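Beta-fructofuranosidase, insoluble isoenzyme CWINV1 (Arabidopsis thaliana, PDB 2OXB) hydrolyses sucrose and 1-kestose and, less readily, neokestose and levan, releasing terminal non-reducing beta-D-fructofuranoside residues as a cell-wall invertase of glycosyl hydrolase family 32. Local coordinates at residues 26-31 with 113-118; 398-402 with 424-428; 167-171 with 194-198. The protein carries 1 engineered substitution. All coordinates share one frame; numbering follows the deposited sequence.

Overall arrangement
The family 32 fold couples an N-terminal five-bladed beta-propeller to a C-terminal beta-sandwich, and the chain visits the contacts in the order 1, 3, 2. Contact 1 closes a loop of 81 residues, bringing the hairpin tip of the first propeller sheet to a connection in the next. Contact 3 follows with a shorter loop, joining the middle strand of the 157-192 sheet to the chain that leads into the following one. Contact 2 closes last, within the sandwich, where a turn after helix 391-397 meets strand 423-431. The three loops run in series, neither nesting nor crossing. Contacts 1 and 2 lie on opposite sides of the chain's centre, their own centres 46 Å apart.

Contact 1 of 3, residues 26-31 with 113-118; sequences YKGIYH and LSDPYL
Y26 and K27 each send a side-chain donor to a backbone carbonyl of the 113-118 loop. The hydroxyl Y26 OH bonds to L113 O at 3.2 Å, close to the C=O direction (C=O...donor angle 160°), and that oxygen lies at the edge of the ring, near its plane. K27 reaches further: its chain, extended beyond CG, puts NZ 2.7 Å from S114 O, hanging above the carbonyl plane and not on a lone pair. On its way the lysine crosses the tyrosine, with K27 CG over the centre of one face of the Y26 ring. The two acceptors are successive carbonyls, those of L113 and S114.

Both residues belong to a type I' turn, Y26 to I29, which forms the two-residue loop of the beta hairpin between strands 15-26 and 29-36. In the propeller, this hairpin tip meets the connection between strands 103-110 and 121-123 of the next sheet.

Among the apolar contacts, L118 CD1 lies 3.6 Å from Y26 CD2, the two side chains crossing at about a right angle. With CG anti to the backbone N (chi1 178°), the Y26 ring is carried toward this leucine. The same methyl also lies against the H31 imidazole at NE2. I29 and P116 lie side by side, I29 CD1 being 3.6 Å from P116 CB, and that isoleucine methyl touches the edge of the Y117 ring. Within the loop, D115 forms a salt bridge with R119.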
ATOM      1  N   TYR A  26      -7.245 -19.114  -6.164  1.00 35.38           N
ATOM      2  CA  TYR A  26      -8.161 -20.240  -6.315  1.00 36.25           C
ATOM      3  C   TYR A  26      -7.626 -21.116  -7.447  1.00 36.35           C
ATOM      4  O   TYR A  26      -7.436 -20.646  -8.571  1.00 34.30           O
ATOM      5  CB  TYR A  26      -9.561 -19.740  -6.670  1.00 38.54           C
ATOM      6  CG  TYR A  26     -10.553 -20.855  -6.883  1.00 39.94           C
ATOM      7  CD1 TYR A  26     -10.789 -21.786  -5.884  1.00 42.12           C
ATOM      8  CD2 TYR A  26     -11.252 -20.984  -8.079  1.00 41.30           C
ATOM      9  CE1 TYR A  26     -11.694 -22.820  -6.056  1.00 43.77           C
ATOM     10  CE2 TYR A  26     -12.164 -22.023  -8.266  1.00 43.14           C
ATOM     11  CZ  TYR A  26     -12.377 -22.938  -7.241  1.00 43.48           C
ATOM     12  OH  TYR A  26     -13.277 -23.967  -7.377  1.00 45.36           O
ATOM     13  N   LYS A  27      -7.397 -22.391  -7.153  1.00 35.87           N
ATOM     14  CA  LYS A  27      -6.853 -23.295  -8.154  1.00 36.70           C
ATOM     15  C   LYS A  27      -5.561 -22.678  -8.718  1.00 36.55           C
ATOM     16  O   LYS A  27      -5.418 -22.490  -9.929  1.00 38.07           O
ATOM     17  CB  LYS A  27      -7.875 -23.544  -9.279  1.00 36.14           C
ATOM     18  CG  LYS A  27      -9.099 -24.377  -8.853  1.00 37.41           C
ATOM     19  CD  LYS A  27     -10.060 -24.659 -10.018  1.00 33.49           C
ATOM     20  CE  LYS A  27     -11.324 -25.389  -9.563  1.00 30.17           C
ATOM     21  NZ  LYS A  27     -12.244 -25.644 -10.712  1.00 26.57           N
ATOM     22  N   GLY A  28      -4.636 -22.347  -7.822  1.00 34.83           N
ATOM     23  CA  GLY A  28      -3.363 -21.773  -8.223  1.00 34.10           C
ATOM     24  C   GLY A  28      -3.430 -20.481  -9.014  1.00 33.63           C
ATOM     25  O   GLY A  28      -2.403 -19.886  -9.328  1.00 32.87           O
ATOM     26  N   ILE A  29      -4.635 -20.033  -9.337  1.00 34.12           N
ATOM     27  CA  ILE A  29      -4.796 -18.800 -10.103  1.00 33.92           C
ATOM     28  C   ILE A  29      -5.224 -17.620  -9.223  1.00 32.54           C
ATOM     29  O   ILE A  29      -6.265 -17.656  -8.567  1.00 32.72           O
ATOM     30  CB  ILE A  29      -5.820 -19.003 -11.250  1.00 35.13           C
ATOM     31  CG1 ILE A  29      -5.253 -20.003 -12.266  1.00 35.59           C
ATOM     32  CG2 ILE A  29      -6.147 -17.670 -11.907  1.00 34.75           C
ATOM     33  CD1 ILE A  29      -6.240 -20.452 -13.322  1.00 39.55           C
ATOM     34  N   TYR A  30      -4.407 -16.576  -9.213  1.00 30.78           N
ATOM     35  CA  TYR A  30      -4.696 -15.391  -8.431  1.00 29.30           C
ATOM     36  C   TYR A  30      -5.791 -14.594  -9.123  1.00 29.48           C
ATOM     37  O   TYR A  30      -6.065 -14.770 -10.318  1.00 29.63           O
ATOM     38  CB  TYR A  30      -3.431 -14.535  -8.273  1.00 28.85           C
ATOM     39  CG  TYR A  30      -2.297 -15.255  -7.566  1.00 27.89           C
ATOM     40  CD1 TYR A  30      -2.371 -15.532  -6.198  1.00 28.56           C
ATOM     41  CD2 TYR A  30      -1.188 -15.719  -8.276  1.00 25.06           C
ATOM     42  CE1 TYR A  30      -1.377 -16.261  -5.553  1.00 27.61           C
ATOM     43  CE2 TYR A  30      -0.186 -16.453  -7.647  1.00 25.24           C
ATOM     44  CZ  TYR A  30      -0.285 -16.727  -6.284  1.00 28.57           C
ATOM     45  OH  TYR A  30       0.676 -17.494  -5.650  1.00 26.54           O
ATOM     46  N   HIS A  31      -6.423 -13.715  -8.360  1.00 29.30           N
ATOM     47  CA  HIS A  31      -7.490 -12.884  -8.891  1.00 28.83           C
ATOM     48  C   HIS A  31      -7.355 -11.457  -8.359  1.00 27.43           C
ATOM     49  O   HIS A  31      -6.860 -11.235  -7.254  1.00 26.59           O
ATOM     50  CB  HIS A  31      -8.854 -13.470  -8.489  1.00 30.77           C
ATOM     51  CG  HIS A  31      -9.210 -14.746  -9.196  1.00 33.03           C
ATOM     52  ND1 HIS A  31      -9.465 -14.803 -10.551  1.00 34.29           N
ATOM     53  CD2 HIS A  31      -9.404 -16.004  -8.727  1.00 33.21           C
ATOM     54  CE1 HIS A  31      -9.806 -16.034 -10.886  1.00 33.35           C
ATOM     55  NE2 HIS A  31      -9.778 -16.783  -9.798  1.00 34.75           N
ATOM     56  N   LEU A 113     -18.492 -23.271 -11.172  1.00 59.33           N
ATOM     57  CA  LEU A 113     -17.648 -23.640 -10.035  1.00 58.51           C
ATOM     58  C   LEU A 113     -16.355 -24.379 -10.397  1.00 59.17           C
ATOM     59  O   LEU A 113     -15.478 -24.573  -9.550  1.00 58.76           O
ATOM     60  CB  LEU A 113     -18.460 -24.477  -9.036  1.00 57.16           C
ATOM     61  CG  LEU A 113     -19.385 -25.601  -9.526  1.00 55.81           C
ATOM     62  CD1 LEU A 113     -20.592 -25.006 -10.229  1.00 54.19           C
ATOM     63  CD2 LEU A 113     -18.628 -26.550 -10.447  1.00 56.06           C
ATOM     64  N   SER A 114     -16.244 -24.801 -11.650  1.00 58.84           N
ATOM     65  CA  SER A 114     -15.056 -25.506 -12.099  1.00 58.35           C
ATOM     66  C   SER A 114     -14.169 -24.588 -12.957  1.00 57.64           C
ATOM     67  O   SER A 114     -13.007 -24.906 -13.219  1.00 57.42           O
ATOM     68  CB  SER A 114     -15.460 -26.767 -12.875  1.00 59.12           C
ATOM     69  OG  SER A 114     -16.209 -27.652 -12.058  1.00 58.78           O
ATOM     70  N   ASP A 115     -14.717 -23.449 -13.385  1.00 56.16           N
ATOM     71  CA  ASP A 115     -13.963 -22.485 -14.194  1.00 55.24           C
ATOM     72  C   ASP A 115     -12.848 -21.895 -13.341  1.00 53.68           C
ATOM     73  O   ASP A 115     -13.104 -21.331 -12.279  1.00 53.94           O
ATOM     74  CB  ASP A 115     -14.879 -21.351 -14.709  1.00 56.05           C
ATOM     75  CG  ASP A 115     -14.113 -20.260 -15.484  1.00 56.24           C
ATOM     76  OD1 ASP A 115     -13.306 -20.595 -16.378  1.00 57.49           O
ATOM     77  OD2 ASP A 115     -14.330 -19.060 -15.213  1.00 55.09           O
ATOM     78  N   PRO A 116     -11.593 -22.029 -13.797  1.00 51.80           N
ATOM     79  CA  PRO A 116     -10.428 -21.510 -13.078  1.00 49.59           C
ATOM     80  C   PRO A 116     -10.292 -19.996 -13.203  1.00 47.38           C
ATOM     81  O   PRO A 116      -9.381 -19.398 -12.633  1.00 47.27           O
ATOM     82  CB  PRO A 116      -9.274 -22.251 -13.735  1.00 50.30           C
ATOM     83  CG  PRO A 116      -9.731 -22.333 -15.162  1.00 51.54           C
ATOM     84  CD  PRO A 116     -11.176 -22.754 -15.012  1.00 51.66           C
ATOM     85  N   TYR A 117     -11.202 -19.378 -13.946  1.00 45.17           N
ATOM     86  CA  TYR A 117     -11.150 -17.939 -14.142  1.00 44.04           C
ATOM     87  C   TYR A 117     -12.193 -17.178 -13.331  1.00 43.90           C
ATOM     88  O   TYR A 117     -12.003 -16.000 -13.039  1.00 45.05           O
ATOM     89  CB  TYR A 117     -11.292 -17.604 -15.629  1.00 42.95           C
ATOM     90  CG  TYR A 117     -10.127 -18.066 -16.487  1.00 42.53           C
ATOM     91  CD1 TYR A 117     -10.093 -17.789 -17.853  1.00 42.40           C
ATOM     92  CD2 TYR A 117      -9.061 -18.776 -15.936  1.00 42.73           C
ATOM     93  CE1 TYR A 117      -9.032 -18.207 -18.651  1.00 41.57           C
ATOM     94  CE2 TYR A 117      -7.994 -19.201 -16.722  1.00 42.22           C
ATOM     95  CZ  TYR A 117      -7.985 -18.913 -18.077  1.00 42.49           C
ATOM     96  OH  TYR A 117      -6.928 -19.334 -18.855  1.00 42.97           O
ATOM     97  N   LEU A 118     -13.280 -17.853 -12.963  1.00 42.94           N
ATOM     98  CA  LEU A 118     -14.351 -17.240 -12.171  1.00 42.73           C
ATOM     99  C   LEU A 118     -14.789 -15.880 -12.732  1.00 43.40           C
ATOM    100  O   LEU A 118     -14.934 -14.910 -11.986  1.00 42.32           O
ATOM    101  CB  LEU A 118     -13.897 -17.060 -10.710  1.00 41.26           C
ATOM    102  CG  LEU A 118     -13.502 -18.272  -9.858  1.00 39.57           C
ATOM    103  CD1 LEU A 118     -12.988 -17.818  -8.500  1.00 37.96           C
ATOM    104  CD2 LEU A 118     -14.696 -19.188  -9.686  1.00 40.40           C
TER

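Contact 2 of 3, residues 398-402 with 424-428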
ATOM      1  N   MET A 398      13.237  21.003   5.428  1.00 30.20           N
ATOM      2  CA  MET A 398      14.638  20.936   5.020  1.00 31.11           C
ATOM      3  C   MET A 398      14.703  20.236   3.670  1.00 31.43           C
ATOM      4  O   MET A 398      14.728  19.007   3.591  1.00 30.62           O
ATOM      5  CB  MET A 398      15.482  20.180   6.053  1.00 29.85           C
ATOM      6  CG  MET A 398      15.803  21.000   7.290  1.00 29.30           C
ATOM      7  SD  MET A 398      16.756  20.092   8.501  1.00 28.64           S
ATOM      8  CE  MET A 398      18.263  21.037   8.558  1.00 32.34           C
ATOM      9  N   ASN A 399      14.694  21.030   2.606  1.00 32.23           N
ATOM     10  CA  ASN A 399      14.769  20.465   1.277  1.00 35.24           C
ATOM     11  C   ASN A 399      16.108  19.752   1.082  1.00 36.16           C
ATOM     12  O   ASN A 399      16.867  19.546   2.039  1.00 36.32           O
ATOM     13  CB  ASN A 399      14.549  21.540   0.189  1.00 36.40           C
ATOM     14  CG  ASN A 399      15.291  22.836   0.463  1.00 38.48           C
ATOM     15  OD1 ASN A 399      15.094  23.481   1.499  1.00 38.97           O
ATOM     16  ND2 ASN A 399      16.137  23.235  -0.475  1.00 40.05           N
ATOM     17  N   VAL A 400      16.380  19.372  -0.161  1.00 36.58           N
ATOM     18  CA  VAL A 400      17.591  18.653  -0.549  1.00 35.70           C
ATOM     19  C   VAL A 400      18.899  19.445  -0.378  1.00 35.13           C
ATOM     20  O   VAL A 400      19.879  18.922   0.158  1.00 34.39           O
ATOM     21  CB  VAL A 400      17.441  18.188  -2.018  1.00 36.75           C
ATOM     22  CG1 VAL A 400      18.567  17.235  -2.409  1.00 36.47           C
ATOM     23  CG2 VAL A 400      16.069  17.537  -2.200  1.00 36.36           C
ATOM     24  N   SER A 401      18.901  20.703  -0.822  1.00 34.84           N
ATOM     25  CA  SER A 401      20.076  21.569  -0.743  1.00 33.52           C
ATOM     26  C   SER A 401      20.475  22.049   0.646  1.00 32.95           C
ATOM     27  O   SER A 401      21.401  22.849   0.772  1.00 31.98           O
ATOM     28  CB  SER A 401      19.896  22.783  -1.653  1.00 35.31           C
ATOM     29  OG  SER A 401      20.055  22.424  -3.015  1.00 36.62           O
ATOM     30  N   VAL A 402      19.779  21.582   1.680  1.00 33.05           N
ATOM     31  CA  VAL A 402      20.116  21.965   3.046  1.00 33.37           C
ATOM     32  C   VAL A 402      20.968  20.866   3.649  1.00 33.69           C
ATOM     33  O   VAL A 402      20.483  19.759   3.885  1.00 34.51           O
ATOM     34  CB  VAL A 402      18.864  22.174   3.927  1.00 34.35           C
ATOM     35  CG1 VAL A 402      19.289  22.505   5.358  1.00 32.88           C
ATOM     36  CG2 VAL A 402      18.001  23.303   3.369  1.00 31.90           C
ATOM     37  N   SER A 424      14.368  12.975  -5.505  1.00 29.63           N
ATOM     38  CA  SER A 424      15.442  12.606  -4.605  1.00 29.38           C
ATOM     39  C   SER A 424      15.077  11.973  -3.281  1.00 29.29           C
ATOM     40  O   SER A 424      14.785  12.665  -2.311  1.00 30.53           O
ATOM     41  CB  SER A 424      16.293  13.845  -4.352  1.00 31.04           C
ATOM     42  OG  SER A 424      15.448  14.977  -4.164  1.00 32.28           O
ATOM     43  N   VAL A 425      15.102  10.648  -3.246  1.00 27.92           N
ATOM     44  CA  VAL A 425      14.827   9.924  -2.022  1.00 25.83           C
ATOM     45  C   VAL A 425      16.195   9.752  -1.368  1.00 26.57           C
ATOM     46  O   VAL A 425      17.164   9.353  -2.024  1.00 26.06           O
ATOM     47  CB  VAL A 425      14.224   8.556  -2.324  1.00 25.01           C
ATOM     48  CG1 VAL A 425      14.097   7.748  -1.052  1.00 23.10           C
ATOM     49  CG2 VAL A 425      12.869   8.737  -2.997  1.00 26.49           C
ATOM     50  N   TYR A 426      16.288  10.058  -0.082  1.00 25.50           N
ATOM     51  CA  TYR A 426      17.563   9.948   0.592  1.00 25.13           C
ATOM     52  C   TYR A 426      17.407   9.738   2.084  1.00 25.75           C
ATOM     53  O   TYR A 426      16.295   9.579   2.589  1.00 26.29           O
ATOM     54  CB  TYR A 426      18.368  11.213   0.319  1.00 25.69           C
ATOM     55  CG  TYR A 426      17.639  12.474   0.707  1.00 24.89           C
ATOM     56  CD1 TYR A 426      17.463  12.812   2.044  1.00 26.50           C
ATOM     57  CD2 TYR A 426      17.108  13.320  -0.260  1.00 26.88           C
ATOM     58  CE1 TYR A 426      16.781  13.960   2.415  1.00 26.18           C
ATOM     59  CE2 TYR A 426      16.413  14.479   0.097  1.00 27.10           C
ATOM     60  CZ  TYR A 426      16.254  14.791   1.440  1.00 25.91           C
ATOM     61  OH  TYR A 426      15.573  15.929   1.811  1.00 24.30           O
ATOM     62  N   PHE A 427      18.544   9.750   2.772  1.00 25.17           N
ATOM     63  CA  PHE A 427      18.625   9.561   4.217  1.00 24.89           C
ATOM     64  C   PHE A 427      19.304  10.738   4.903  1.00 25.60           C
ATOM     65  O   PHE A 427      20.046  11.493   4.273  1.00 25.55           O
ATOM     66  CB  PHE A 427      19.450   8.322   4.547  1.00 24.43           C
ATOM     67  CG  PHE A 427      18.766   7.032   4.231  1.00 26.12           C
ATOM     68  CD1 PHE A 427      17.620   6.656   4.930  1.00 25.73           C
ATOM     69  CD2 PHE A 427      19.277   6.176   3.258  1.00 25.39           C
ATOM     70  CE1 PHE A 427      16.993   5.447   4.669  1.00 22.80           C
ATOM     71  CE2 PHE A 427      18.656   4.957   2.987  1.00 24.85           C
ATOM     72  CZ  PHE A 427      17.512   4.593   3.696  1.00 23.63           C
ATOM     73  N   ARG A 428      19.039  10.871   6.205  1.00 25.37           N
ATOM     74  CA  ARG A 428      19.628  11.892   7.078  1.00 22.83           C
ATOM     75  C   ARG A 428      19.727  11.260   8.466  1.00 23.77           C
ATOM     76  O   ARG A 428      18.724  10.825   9.019  1.00 21.71           O
ATOM     77  CB  ARG A 428      18.742  13.119   7.156  1.00 21.08           C
ATOM     78  CG  ARG A 428      18.863  14.065   6.007  1.00 18.84           C
ATOM     79  CD  ARG A 428      17.563  14.806   5.896  1.00 17.22           C
ATOM     80  NE  ARG A 428      17.629  15.938   4.991  1.00 16.01           N
ATOM     81  CZ  ARG A 428      17.969  17.155   5.368  1.00 14.04           C
ATOM     82  NH1 ARG A 428      18.274  17.391   6.634  1.00 16.56           N
ATOM     83  NH2 ARG A 428      17.983  18.134   4.483  1.00 17.04           N
TER
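The guanidinium of R428 and the ring of Y426 are the flat groups that meet the 398-402 segment. N399 O lies near the guanidinium plane at its edge, beside NH2, while Y426 CE1 sits in plane at another part of the edge, toward NE; M398 O and V402 O approach obliquely. The phenol ring receives V400 CG2 at its edge, 3.8 Å from Y426 CE2.

R428 NH2 gives N399 O a weak hydrogen bond of 3.0 Å, bent to 125° at the hydrogen. V402 O is also 3.0 Å from R428 NH2. N399 and V402 are the two ends of a type I turn, and carbonyl oxygens lying this near NH2 probably offset part of the buried arginine's charge. R428 NH1 lies 3.6 Å from M398 SD, in a methionine chain bent at chi3 (117°).

In the C-terminal beta-sandwich, strand 423-431 runs between strands 406-415 and 439-446. S424, Y426 and R428 point toward the turn, while in the other sheet F427 packs on L473 and L475 of strand 473-480, and V425 on L475. The turn follows helix 391-397, which the disulfide C395-C444 links to strand 439-446.

V400 bridges two of the strand's side chains, since the methyl that touches Y426 also lies 3.3 Å from S424 OG. F514 of strand 510-515 touches V400, S424 and Y426 alike.

Contact 3 of 3, residues 167-171 with 194-198; sequences RRGLA and GSGMW
The G194 backbone passes beside R167, where strand 168-176 begins. The S195 hydroxyl meets the indole three residues further on: W198 NE1 donates a weak, 3.5 Å hydrogen bond to S195 OG, which lies at the indole edge, in plane, and has a second weak bond with D263. G196 then brings its O to 3.3 Å from G169 CA, suiting a residue without a side chain, because a CB on G169 would run into both G196 O and the indole. M197 points away, and its backbone N makes a weak hydrogen bond to D235, a substrate-binding residue.

W198 has the largest share of the contact and directly precedes Q199, the engineered substrate-site residue. Its CG lies anti to the carbonyl carbon (chi1 -90°), which lays the indole flat against the backbone of the other strand: G169 CA makes a CH-pi contact 3.7 Å from the centroid of the W198 five-membered ring, 26° off the normal. L170 N sits over the same face, offset toward the rim, and A171 CB touches W198 CZ3 at 4.0 Å. Replacing the tryptophan with an alanine is likely to strip the G169-L170 peptide of its aromatic cover and open a gap toward strand 226-234.

Strand 168-176 is the middle of its three-stranded propeller sheet, flanked by 157-165 and 182-192, and the indole is wedged between it and L230, I232 and L234 of strand 226-234.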
ATOM      1  N   ARG A 167     -18.245  11.668  13.908  1.00 33.70           N
ATOM      2  CA  ARG A 167     -16.786  11.745  13.960  1.00 33.52           C
ATOM      3  C   ARG A 167     -16.124  10.563  14.651  1.00 31.30           C
ATOM      4  O   ARG A 167     -14.895  10.426  14.631  1.00 29.20           O
ATOM      5  CB  ARG A 167     -16.334  13.069  14.601  1.00 33.60           C
ATOM      6  CG  ARG A 167     -16.417  14.209  13.606  1.00 35.83           C
ATOM      7  CD  ARG A 167     -16.496  15.570  14.242  1.00 38.01           C
ATOM      8  NE  ARG A 167     -16.811  16.584  13.236  1.00 39.54           N
ATOM      9  CZ  ARG A 167     -17.968  16.666  12.576  1.00 41.38           C
ATOM     10  NH1 ARG A 167     -18.947  15.798  12.806  1.00 43.26           N
ATOM     11  NH2 ARG A 167     -18.147  17.625  11.678  1.00 42.08           N
ATOM     12  N   ARG A 168     -16.940   9.693  15.236  1.00 29.86           N
ATOM     13  CA  ARG A 168     -16.408   8.519  15.928  1.00 29.32           C
ATOM     14  C   ARG A 168     -16.185   7.352  14.956  1.00 28.32           C
ATOM     15  O   ARG A 168     -17.104   6.579  14.673  1.00 29.88           O
ATOM     16  CB  ARG A 168     -17.361   8.084  17.055  1.00 29.34           C
ATOM     17  CG  ARG A 168     -16.767   7.073  18.067  1.00 27.93           C
ATOM     18  CD  ARG A 168     -17.881   6.255  18.743  1.00 25.37           C
ATOM     19  NE  ARG A 168     -17.531   5.636  20.034  1.00 21.57           N
ATOM     20  CZ  ARG A 168     -17.216   6.312  21.137  1.00 18.45           C
ATOM     21  NH1 ARG A 168     -17.185   7.641  21.138  1.00 19.82           N
ATOM     22  NH2 ARG A 168     -16.962   5.664  22.252  1.00 15.31           N
ATOM     23  N   GLY A 169     -14.961   7.226  14.451  1.00 27.14           N
ATOM     24  CA  GLY A 169     -14.635   6.149  13.528  1.00 25.41           C
ATOM     25  C   GLY A 169     -14.656   4.770  14.185  1.00 25.41           C
ATOM     26  O   GLY A 169     -14.218   4.588  15.325  1.00 24.38           O
ATOM     27  N   LEU A 170     -15.169   3.780  13.473  1.00 24.57           N
ATOM     28  CA  LEU A 170     -15.226   2.442  14.035  1.00 25.22           C
ATOM     29  C   LEU A 170     -15.340   1.368  12.957  1.00 23.28           C
ATOM     30  O   LEU A 170     -15.271   1.665  11.761  1.00 20.49           O
ATOM     31  CB  LEU A 170     -16.392   2.347  15.042  1.00 26.46           C
ATOM     32  CG  LEU A 170     -17.671   3.145  14.753  1.00 29.83           C
ATOM     33  CD1 LEU A 170     -18.175   2.821  13.363  1.00 31.81           C
ATOM     34  CD2 LEU A 170     -18.750   2.798  15.779  1.00 32.13           C
ATOM     35  N   ALA A 171     -15.493   0.123  13.403  1.00 22.21           N
ATOM     36  CA  ALA A 171     -15.626  -1.041  12.530  1.00 20.96           C
ATOM     37  C   ALA A 171     -16.782  -1.888  13.037  1.00 20.87           C
ATOM     38  O   ALA A 171     -16.618  -2.651  13.981  1.00 22.04           O
ATOM     39  CB  ALA A 171     -14.334  -1.856  12.557  1.00 19.78           C
ATOM     40  N   GLY A 194     -12.152  11.279  17.179  1.00 36.22           N
ATOM     41  CA  GLY A 194     -11.384  12.314  16.519  1.00 36.15           C
ATOM     42  C   GLY A 194     -11.355  12.002  15.036  1.00 37.14           C
ATOM     43  O   GLY A 194     -11.943  12.726  14.242  1.00 38.39           O
ATOM     44  N   SER A 195     -10.677  10.919  14.666  1.00 37.11           N
ATOM     45  CA  SER A 195     -10.580  10.500  13.273  1.00 38.74           C
ATOM     46  C   SER A 195     -11.966  10.312  12.676  1.00 39.33           C
ATOM     47  O   SER A 195     -12.849   9.724  13.299  1.00 40.08           O
ATOM     48  CB  SER A 195      -9.815   9.186  13.172  1.00 39.58           C
ATOM     49  OG  SER A 195     -10.488   8.163  13.880  1.00 36.92           O
ATOM     50  N   GLY A 196     -12.158  10.803  11.460  1.00 39.31           N
ATOM     51  CA  GLY A 196     -13.459  10.668  10.840  1.00 38.08           C
ATOM     52  C   GLY A 196     -13.825   9.227  10.552  1.00 37.06           C
ATOM     53  O   GLY A 196     -13.498   8.304  11.308  1.00 37.55           O
ATOM     54  N   MET A 197     -14.527   9.059   9.438  1.00 35.35           N
ATOM     55  CA  MET A 197     -14.977   7.767   8.941  1.00 33.62           C
ATOM     56  C   MET A 197     -13.821   6.780   8.851  1.00 33.22           C
ATOM     57  O   MET A 197     -12.666   7.169   8.682  1.00 33.51           O
ATOM     58  CB  MET A 197     -15.577   7.950   7.545  1.00 33.50           C
ATOM     59  CG  MET A 197     -15.911   6.671   6.807  1.00 33.38           C
ATOM     60  SD  MET A 197     -17.470   5.979   7.301  1.00 33.77           S
ATOM     61  CE  MET A 197     -17.593   4.549   6.251  1.00 32.29           C
ATOM     62  N   TRP A 198     -14.146   5.499   8.969  1.00 31.70           N
ATOM     63  CA  TRP A 198     -13.156   4.443   8.856  1.00 30.28           C
ATOM     64  C   TRP A 198     -13.456   3.702   7.571  1.00 31.14           C
ATOM     65  O   TRP A 198     -14.542   3.138   7.421  1.00 31.46           O
ATOM     66  CB  TRP A 198     -13.271   3.464  10.007  1.00 28.49           C
ATOM     67  CG  TRP A 198     -12.443   3.805  11.195  1.00 24.71           C
ATOM     68  CD1 TRP A 198     -12.023   5.044  11.584  1.00 23.53           C
ATOM     69  CD2 TRP A 198     -12.032   2.898  12.219  1.00 21.42           C
ATOM     70  NE1 TRP A 198     -11.382   4.959  12.800  1.00 23.35           N
ATOM     71  CE2 TRP A 198     -11.373   3.652  13.209  1.00 21.03           C
ATOM     72  CE3 TRP A 198     -12.164   1.517  12.399  1.00 19.93           C
ATOM     73  CZ2 TRP A 198     -10.846   3.075  14.365  1.00 20.53           C
ATOM     74  CZ3 TRP A 198     -11.642   0.938  13.552  1.00 20.45           C
ATOM     75  CH2 TRP A 198     -10.990   1.720  14.519  1.00 19.08           C
TER